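Local coordinates for type IV pilus assembly protein PilC (Thermus thermophilus, PDB 2WHN) that probably serves as an inner-membrane component of the type IV pilus that controls pilus assembly and disassembly and PilB ATPase activity, represented here by its N-terminal domain, at residues R41-E44 with F48-I51; A16-Q21 with K73-L78. All coordinates share one frame; numbering follows the deposited sequence.

Contact 1. Residues R41-E44 with F48-I51; sequences RQTE and FREI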
ATOM      1  N   ARG A  41      -2.768   9.457   6.902  1.00 34.02           N
ATOM      2  CA  ARG A  41      -2.406  10.646   7.665  1.00 33.49           C
ATOM      3  C   ARG A  41      -0.924  10.655   8.017  1.00 32.44           C
ATOM      4  O   ARG A  41      -0.375  11.696   8.367  1.00 32.26           O
ATOM      5  CB  ARG A  41      -3.254  10.763   8.935  1.00 33.73           C
ATOM      6  CG  ARG A  41      -4.626  11.374   8.709  1.00 35.95           C
ATOM      7  CD  ARG A  41      -5.274  11.796  10.020  1.00 39.52           C
ATOM      8  NE  ARG A  41      -5.444  10.667  10.930  1.00 42.35           N
ATOM      9  CZ  ARG A  41      -6.358   9.716  10.776  1.00 43.63           C
ATOM     10  NH1 ARG A  41      -7.190   9.754   9.744  1.00 44.37           N
ATOM     11  NH2 ARG A  41      -6.441   8.722  11.653  1.00 44.07           N
ATOM     12  N   GLN A  42      -0.273   9.500   7.910  1.00 30.97           N
ATOM     13  CA  GLN A  42       1.126   9.380   8.311  1.00 30.51           C
ATOM     14  C   GLN A  42       2.049   9.041   7.141  1.00 30.45           C
ATOM     15  O   GLN A  42       3.153   8.533   7.338  1.00 31.55           O
ATOM     16  CB  GLN A  42       1.287   8.350   9.434  1.00 30.04           C
ATOM     17  CG  GLN A  42       0.322   8.549  10.593  1.00 30.79           C
ATOM     18  CD  GLN A  42       0.735   7.796  11.845  1.00 32.21           C
ATOM     19  OE1 GLN A  42       1.906   7.465  12.026  1.00 33.76           O
ATOM     20  NE2 GLN A  42      -0.227   7.542  12.728  1.00 31.33           N
ATOM     21  N   THR A  43       1.593   9.321   5.926  1.00 29.02           N
ATOM     22  CA  THR A  43       2.405   9.088   4.736  1.00 28.57           C
ATOM     23  C   THR A  43       3.124  10.367   4.297  1.00 28.51           C
ATOM     24  O   THR A  43       2.502  11.420   4.159  1.00 27.55           O
ATOM     25  CB  THR A  43       1.548   8.547   3.584  1.00 28.40           C
ATOM     26  OG1 THR A  43       0.961   7.298   3.975  1.00 28.99           O
ATOM     27  CG2 THR A  43       2.394   8.337   2.338  1.00 27.47           C
ATOM     28  N   GLU A  44       4.436  10.270   4.094  1.00 28.06           N
ATOM     29  CA  GLU A  44       5.275  11.458   3.933  1.00 28.90           C
ATOM     30  C   GLU A  44       5.215  12.035   2.520  1.00 28.69           C
ATOM     31  O   GLU A  44       5.166  13.251   2.340  1.00 28.24           O
ATOM     32  CB  GLU A  44       6.728  11.152   4.308  1.00 28.89           C
ATOM     33  CG  GLU A  44       7.479  12.349   4.867  1.00 31.66           C
ATOM     34  CD  GLU A  44       8.900  12.456   4.340  1.00 34.27           C
ATOM     35  OE1 GLU A  44       9.505  11.405   4.033  1.00 33.83           O
ATOM     36  OE2 GLU A  44       9.414  13.593   4.238  1.00 35.25           O
ATOM     37  N   PHE A  48       2.062   9.920  -2.905  1.00 33.52           N
ATOM     38  CA  PHE A  48       1.633   8.655  -2.323  1.00 33.58           C
ATOM     39  C   PHE A  48       0.427   8.859  -1.417  1.00 33.88           C
ATOM     40  O   PHE A  48      -0.490   8.038  -1.405  1.00 34.00           O
ATOM     41  CB  PHE A  48       2.770   7.980  -1.556  1.00 33.23           C
ATOM     42  CG  PHE A  48       2.597   6.490  -1.408  1.00 31.92           C
ATOM     43  CD1 PHE A  48       1.752   5.789  -2.256  1.00 29.67           C
ATOM     44  CD2 PHE A  48       3.314   5.789  -0.456  1.00 27.92           C
ATOM     45  CE1 PHE A  48       1.597   4.415  -2.126  1.00 31.11           C
ATOM     46  CE2 PHE A  48       3.185   4.412  -0.341  1.00 29.65           C
ATOM     47  CZ  PHE A  48       2.324   3.726  -1.169  1.00 29.10           C
ATOM     48  N   ARG A  49       0.418   9.977  -0.692  1.00 34.31           N
ATOM     49  CA  ARG A  49      -0.716  10.344   0.153  1.00 34.55           C
ATOM     50  C   ARG A  49      -1.986  10.488  -0.676  1.00 34.69           C
ATOM     51  O   ARG A  49      -3.052  10.015  -0.281  1.00 34.82           O
ATOM     52  CB  ARG A  49      -0.442  11.655   0.896  1.00 35.02           C
ATOM     53  CG  ARG A  49       0.188  11.482   2.264  1.00 36.77           C
ATOM     54  CD  ARG A  49      -0.351  12.498   3.261  1.00 37.13           C
ATOM     55  NE  ARG A  49      -0.231  13.871   2.775  1.00 38.19           N
ATOM     56  CZ  ARG A  49       0.924  14.482   2.525  1.00 38.09           C
ATOM     57  NH1 ARG A  49       2.073  13.843   2.699  1.00 36.54           N
ATOM     58  NH2 ARG A  49       0.927  15.734   2.090  1.00 37.62           N
ATOM     59  N   GLU A  50      -1.876  11.176  -1.807  1.00 34.21           N
ATOM     60  CA  GLU A  50      -3.011  11.334  -2.702  1.00 34.81           C
ATOM     61  C   GLU A  50      -3.455   9.976  -3.234  1.00 34.31           C
ATOM     62  O   GLU A  50      -4.647   9.697  -3.330  1.00 33.52           O
ATOM     63  CB  GLU A  50      -2.662  12.279  -3.853  1.00 34.85           C
ATOM     64  CG  GLU A  50      -2.559  13.740  -3.438  1.00 37.65           C
ATOM     65  CD  GLU A  50      -3.836  14.508  -3.709  1.00 42.94           C
ATOM     66  OE1 GLU A  50      -4.895  13.861  -3.862  1.00 46.04           O
ATOM     67  OE2 GLU A  50      -3.781  15.756  -3.800  1.00 45.71           O
ATOM     68  N   ILE A  51      -2.484   9.123  -3.543  1.00 34.35           N
ATOM     69  CA  ILE A  51      -2.761   7.770  -4.010  1.00 34.35           C
ATOM     70  C   ILE A  51      -3.551   6.996  -2.963  1.00 34.35           C
ATOM     71  O   ILE A  51      -4.522   6.305  -3.278  1.00 34.00           O
ATOM     72  CB  ILE A  51      -1.455   6.997  -4.281  1.00 34.72           C
ATOM     73  CG1 ILE A  51      -0.684   7.627  -5.445  1.00 35.78           C
ATOM     74  CG2 ILE A  51      -1.749   5.536  -4.552  1.00 33.61           C
ATOM     75  CD1 ILE A  51      -1.292   7.347  -6.789  1.00 36.95           C
TER
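Arg49 lies along Thr43 and bonds to the backbone of the loop that leads into its own helix. Its CB leaves the helix at an angle to the loop, and the bends at chi2 and chi3 bring the rest of the chain across. CG of Arg49 packs on Thr43 CB at 3.5 Å, and both CG and CD of Arg49 lie against Thr43 O (3.0 and 3.2 Å). At the tip, Arg49 NH1 donates to Thr43 O at 2.9 Å with an N-H...O angle of 157°. The acceptor lies near the guanidinium plane, and the donor is tilted 19° from the carbonyl plane. The same NH1 makes a weak bond to Glu44 O at 3.2 Å. Residues 41-44 lie in the loop between helices 32-39 and 46-60, and Arg49, near the start of the second helix, reaches back to the carbonyls of that loop. Thr43 turns its methyl to the Phe48 ring and to Arg49 CG. Thr43 CG2 is anti to the backbone N and packs 3.9 Å from Phe48 CD2, approaching the ring obliquely. Thr43 OG1 points elsewhere and hydrogen-bonds to Leu39 O at the end of the preceding helix.

Contact 2. Residues A16-Q21 with K73-L78; sequences AIFSRQ and KIFSRL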
ATOM      1  N   ALA A  16       7.948   0.563   0.971  1.00 27.24           N
ATOM      2  CA  ALA A  16       8.368  -0.293   2.077  1.00 26.72           C
ATOM      3  C   ALA A  16       7.750   0.153   3.401  1.00 26.67           C
ATOM      4  O   ALA A  16       7.258  -0.669   4.174  1.00 26.03           O
ATOM      5  CB  ALA A  16       9.884  -0.328   2.181  1.00 26.12           C
ATOM      6  N   ILE A  17       7.797   1.455   3.665  1.00 26.71           N
ATOM      7  CA  ILE A  17       7.216   2.015   4.883  1.00 26.94           C
ATOM      8  C   ILE A  17       5.712   1.762   4.941  1.00 27.17           C
ATOM      9  O   ILE A  17       5.203   1.185   5.909  1.00 26.91           O
ATOM     10  CB  ILE A  17       7.515   3.528   4.999  1.00 27.12           C
ATOM     11  CG1 ILE A  17       9.012   3.747   5.210  1.00 27.90           C
ATOM     12  CG2 ILE A  17       6.723   4.154   6.141  1.00 26.88           C
ATOM     13  CD1 ILE A  17       9.422   5.203   5.231  1.00 31.67           C
ATOM     14  N   PHE A  18       5.010   2.130   3.872  1.00 26.66           N
ATOM     15  CA  PHE A  18       3.581   1.847   3.766  1.00 25.72           C
ATOM     16  C   PHE A  18       3.260   0.389   4.080  1.00 25.73           C
ATOM     17  O   PHE A  18       2.334   0.096   4.839  1.00 25.49           O
ATOM     18  CB  PHE A  18       3.060   2.181   2.370  1.00 25.35           C
ATOM     19  CG  PHE A  18       1.711   1.579   2.072  1.00 25.79           C
ATOM     20  CD1 PHE A  18       0.560   2.130   2.603  1.00 26.65           C
ATOM     21  CD2 PHE A  18       1.600   0.459   1.269  1.00 25.01           C
ATOM     22  CE1 PHE A  18      -0.680   1.576   2.338  1.00 29.40           C
ATOM     23  CE2 PHE A  18       0.365  -0.093   0.991  1.00 29.40           C
ATOM     24  CZ  PHE A  18      -0.778   0.458   1.533  1.00 27.56           C
ATOM     25  N   SER A  19       3.988  -0.522   3.439  1.00 25.63           N
ATOM     26  CA  SER A  19       3.727  -1.955   3.555  1.00 24.54           C
ATOM     27  C   SER A  19       3.957  -2.455   4.982  1.00 24.30           C
ATOM     28  O   SER A  19       3.189  -3.265   5.492  1.00 23.78           O
ATOM     29  CB  SER A  19       4.602  -2.747   2.574  1.00 25.23           C
ATOM     30  OG  SER A  19       4.331  -2.389   1.227  1.00 26.79           O
ATOM     31  N   ARG A  20       5.034  -1.987   5.608  1.00 24.08           N
ATOM     32  CA  ARG A  20       5.309  -2.310   7.006  1.00 23.45           C
ATOM     33  C   ARG A  20       4.219  -1.782   7.951  1.00 23.66           C
ATOM     34  O   ARG A  20       3.734  -2.504   8.827  1.00 22.79           O
ATOM     35  CB  ARG A  20       6.681  -1.771   7.421  1.00 23.25           C
ATOM     36  CG  ARG A  20       7.059  -2.103   8.859  1.00 23.64           C
ATOM     37  CD  ARG A  20       6.830  -3.584   9.145  1.00 23.79           C
ATOM     38  NE  ARG A  20       7.775  -4.419   8.408  1.00 24.38           N
ATOM     39  CZ  ARG A  20       7.651  -5.735   8.250  1.00 25.42           C
ATOM     40  NH1 ARG A  20       6.615  -6.379   8.779  1.00 18.22           N
ATOM     41  NH2 ARG A  20       8.570  -6.406   7.565  1.00 23.23           N
ATOM     42  N   GLN A  21       3.846  -0.519   7.776  1.00 24.20           N
ATOM     43  CA  GLN A  21       2.792   0.092   8.584  1.00 24.39           C
ATOM     44  C   GLN A  21       1.504  -0.715   8.529  1.00 24.87           C
ATOM     45  O   GLN A  21       0.888  -0.996   9.561  1.00 23.28           O
ATOM     46  CB  GLN A  21       2.520   1.520   8.116  1.00 24.91           C
ATOM     47  CG  GLN A  21       3.631   2.508   8.445  1.00 24.52           C
ATOM     48  CD  GLN A  21       3.437   3.840   7.750  1.00 28.45           C
ATOM     49  OE1 GLN A  21       2.795   3.918   6.702  1.00 28.79           O
ATOM     50  NE2 GLN A  21       3.963   4.902   8.349  1.00 29.81           N
ATOM     51  N   LYS A  73       0.525   2.701 -10.356  1.00 31.70           N
ATOM     52  CA  LYS A  73       1.707   2.044 -10.905  1.00 32.09           C
ATOM     53  C   LYS A  73       2.645   1.533  -9.818  1.00 32.04           C
ATOM     54  O   LYS A  73       3.341   0.534 -10.007  1.00 31.67           O
ATOM     55  CB  LYS A  73       2.463   2.996 -11.838  1.00 32.13           C
ATOM     56  CG  LYS A  73       1.698   3.374 -13.098  1.00 34.51           C
ATOM     57  CD  LYS A  73       1.981   4.816 -13.528  1.00 36.90           C
ATOM     58  CE  LYS A  73       3.445   5.194 -13.323  1.00 37.30           C
ATOM     59  NZ  LYS A  73       4.332   4.597 -14.357  1.00 38.20           N
ATOM     60  N   ILE A  74       2.684   2.230  -8.690  1.00 31.89           N
ATOM     61  CA  ILE A  74       3.621   1.886  -7.620  1.00 32.34           C
ATOM     62  C   ILE A  74       3.441   0.449  -7.111  1.00 32.55           C
ATOM     63  O   ILE A  74       4.365  -0.142  -6.551  1.00 32.85           O
ATOM     64  CB  ILE A  74       3.525   2.882  -6.445  1.00 32.24           C
ATOM     65  CG1 ILE A  74       4.527   2.517  -5.348  1.00 32.62           C
ATOM     66  CG2 ILE A  74       2.103   2.928  -5.895  1.00 33.08           C
ATOM     67  CD1 ILE A  74       5.979   2.579  -5.796  1.00 32.99           C
ATOM     68  N   PHE A  75       2.259  -0.121  -7.322  1.00 32.80           N
ATOM     69  CA  PHE A  75       2.002  -1.497  -6.904  1.00 33.26           C
ATOM     70  C   PHE A  75       2.177  -2.469  -8.073  1.00 33.47           C
ATOM     71  O   PHE A  75       1.449  -2.399  -9.060  1.00 33.92           O
ATOM     72  CB  PHE A  75       0.598  -1.619  -6.292  1.00 33.78           C
ATOM     73  CG  PHE A  75       0.357  -0.680  -5.136  1.00 33.66           C
ATOM     74  CD1 PHE A  75      -0.392   0.476  -5.307  1.00 33.64           C
ATOM     75  CD2 PHE A  75       0.927  -0.924  -3.894  1.00 31.17           C
ATOM     76  CE1 PHE A  75      -0.583   1.367  -4.256  1.00 31.31           C
ATOM     77  CE2 PHE A  75       0.729  -0.043  -2.841  1.00 32.28           C
ATOM     78  CZ  PHE A  75      -0.015   1.111  -3.028  1.00 29.29           C
ATOM     79  N   SER A  76       3.175  -3.343  -7.975  1.00 33.37           N
ATOM     80  CA  SER A  76       3.492  -4.282  -9.053  1.00 33.15           C
ATOM     81  C   SER A  76       2.420  -5.362  -9.210  1.00 33.42           C
ATOM     82  O   SER A  76       1.613  -5.588  -8.307  1.00 33.22           O
ATOM     83  CB  SER A  76       4.848  -4.939  -8.800  1.00 32.75           C
ATOM     84  OG  SER A  76       4.761  -5.881  -7.744  1.00 31.89           O
ATOM     85  N   ARG A  77       2.446  -6.057 -10.342  1.00 33.39           N
ATOM     86  CA  ARG A  77       1.484  -7.125 -10.603  1.00 34.08           C
ATOM     87  C   ARG A  77       1.513  -8.170  -9.499  1.00 33.94           C
ATOM     88  O   ARG A  77       0.471  -8.633  -9.038  1.00 34.04           O
ATOM     89  CB  ARG A  77       1.765  -7.792 -11.950  1.00 34.13           C
ATOM     90  CG  ARG A  77       1.153  -7.080 -13.141  1.00 37.24           C
ATOM     91  CD  ARG A  77       1.417  -7.849 -14.430  1.00 39.92           C
ATOM     92  NE  ARG A  77       1.600  -6.952 -15.565  1.00 44.01           N
ATOM     93  CZ  ARG A  77       2.653  -6.158 -15.724  1.00 45.67           C
ATOM     94  NH1 ARG A  77       3.619  -6.145 -14.816  1.00 47.47           N
ATOM     95  NH2 ARG A  77       2.740  -5.372 -16.790  1.00 46.88           N
ATOM     96  N   LEU A  78       2.714  -8.546  -9.077  1.00 33.75           N
ATOM     97  CA  LEU A  78       2.863  -9.542  -8.030  1.00 33.82           C
ATOM     98  C   LEU A  78       2.289  -9.036  -6.707  1.00 33.82           C
ATOM     99  O   LEU A  78       1.620  -9.775  -5.984  1.00 33.54           O
ATOM    100  CB  LEU A  78       4.333  -9.927  -7.862  1.00 33.88           C
ATOM    101  CG  LEU A  78       4.597 -11.056  -6.866  1.00 34.78           C
ATOM    102  CD1 LEU A  78       3.752 -12.279  -7.204  1.00 33.79           C
ATOM    103  CD2 LEU A  78       6.077 -11.408  -6.834  1.00 33.33           C
TER
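Phe18 and Phe75 meet through one ring carbon each, with Phe18 CE2 3.8 Å from Phe75 CE2. The two side chains cross at about a right angle. Their ring planes are inclined at 64° and their centroids are 5.9 Å apart, so the pair is oblique. Phe18 CE2 sits at the edge of the Phe75 ring, near its plane, whereas Phe75 CE2 approaches the Phe18 ring obliquely.

The two rings reach this point from different kinds of backbone. Phe18 projects from helix 12-28 directly toward the other segment, with CG anti to the backbone N (chi1 164°). Phe75 sits in the loop before helix 77-89. Its CB does not aim at Phe18, but CG lies anti to the carbonyl carbon and carries the ring inward.

The contact belongs to the buried centre of the all-helical N-terminal domain of PilC, a member of the GSP F family. It ties the first long helix to the entry of helix 77-89. Ser76 is the N-cap of that later helix, and its OG bonds to Tyr79 N. Phe75 is the residue just before this cap.

Other side chains add to the cluster. Ile74 CG2 lies over one face of the Phe75 ring, toward the rim. Tyr79 touches both phenylalanines. From helix 46-60, Leu52 packs on Phe18, and Phe48 packs on Phe18, Ile74 and Phe75.

On the same turn as Phe18, Ser19 OG hydrogen-bonds to Leu15 O and Tyr79 OH. Arg20 forms salt bridges with Asp97 and Glu104 of helix 92-109, which tie helix 12-28 to that helix.

Overall arrangement
Contacts 1 and 2 have centres 13 Å apart and touch mainly through Phe48. Phe48 CE2 lies 3.5 Å from Phe18 CB, and Phe48 CE1 lies 3.8 Å from Phe75 CZ. The Phe48 and Phe18 rings meet edge-to-face. Phe48 thus carries contact 1 into the aromatic core formed at contact 2. A second approach, a packing contact, brings Gln42 O to 3.9 Å from Gln21 NE2. Both segments of contact 1 fall within the 51 residues, mostly helical, that separate the two segments of contact 2. Contact 1 is local and partly buried, its centre about 10 Å from the centre of the chain. Contact 2 joins segments distant in sequence and is buried, its centre about 5 Å from that of the chain.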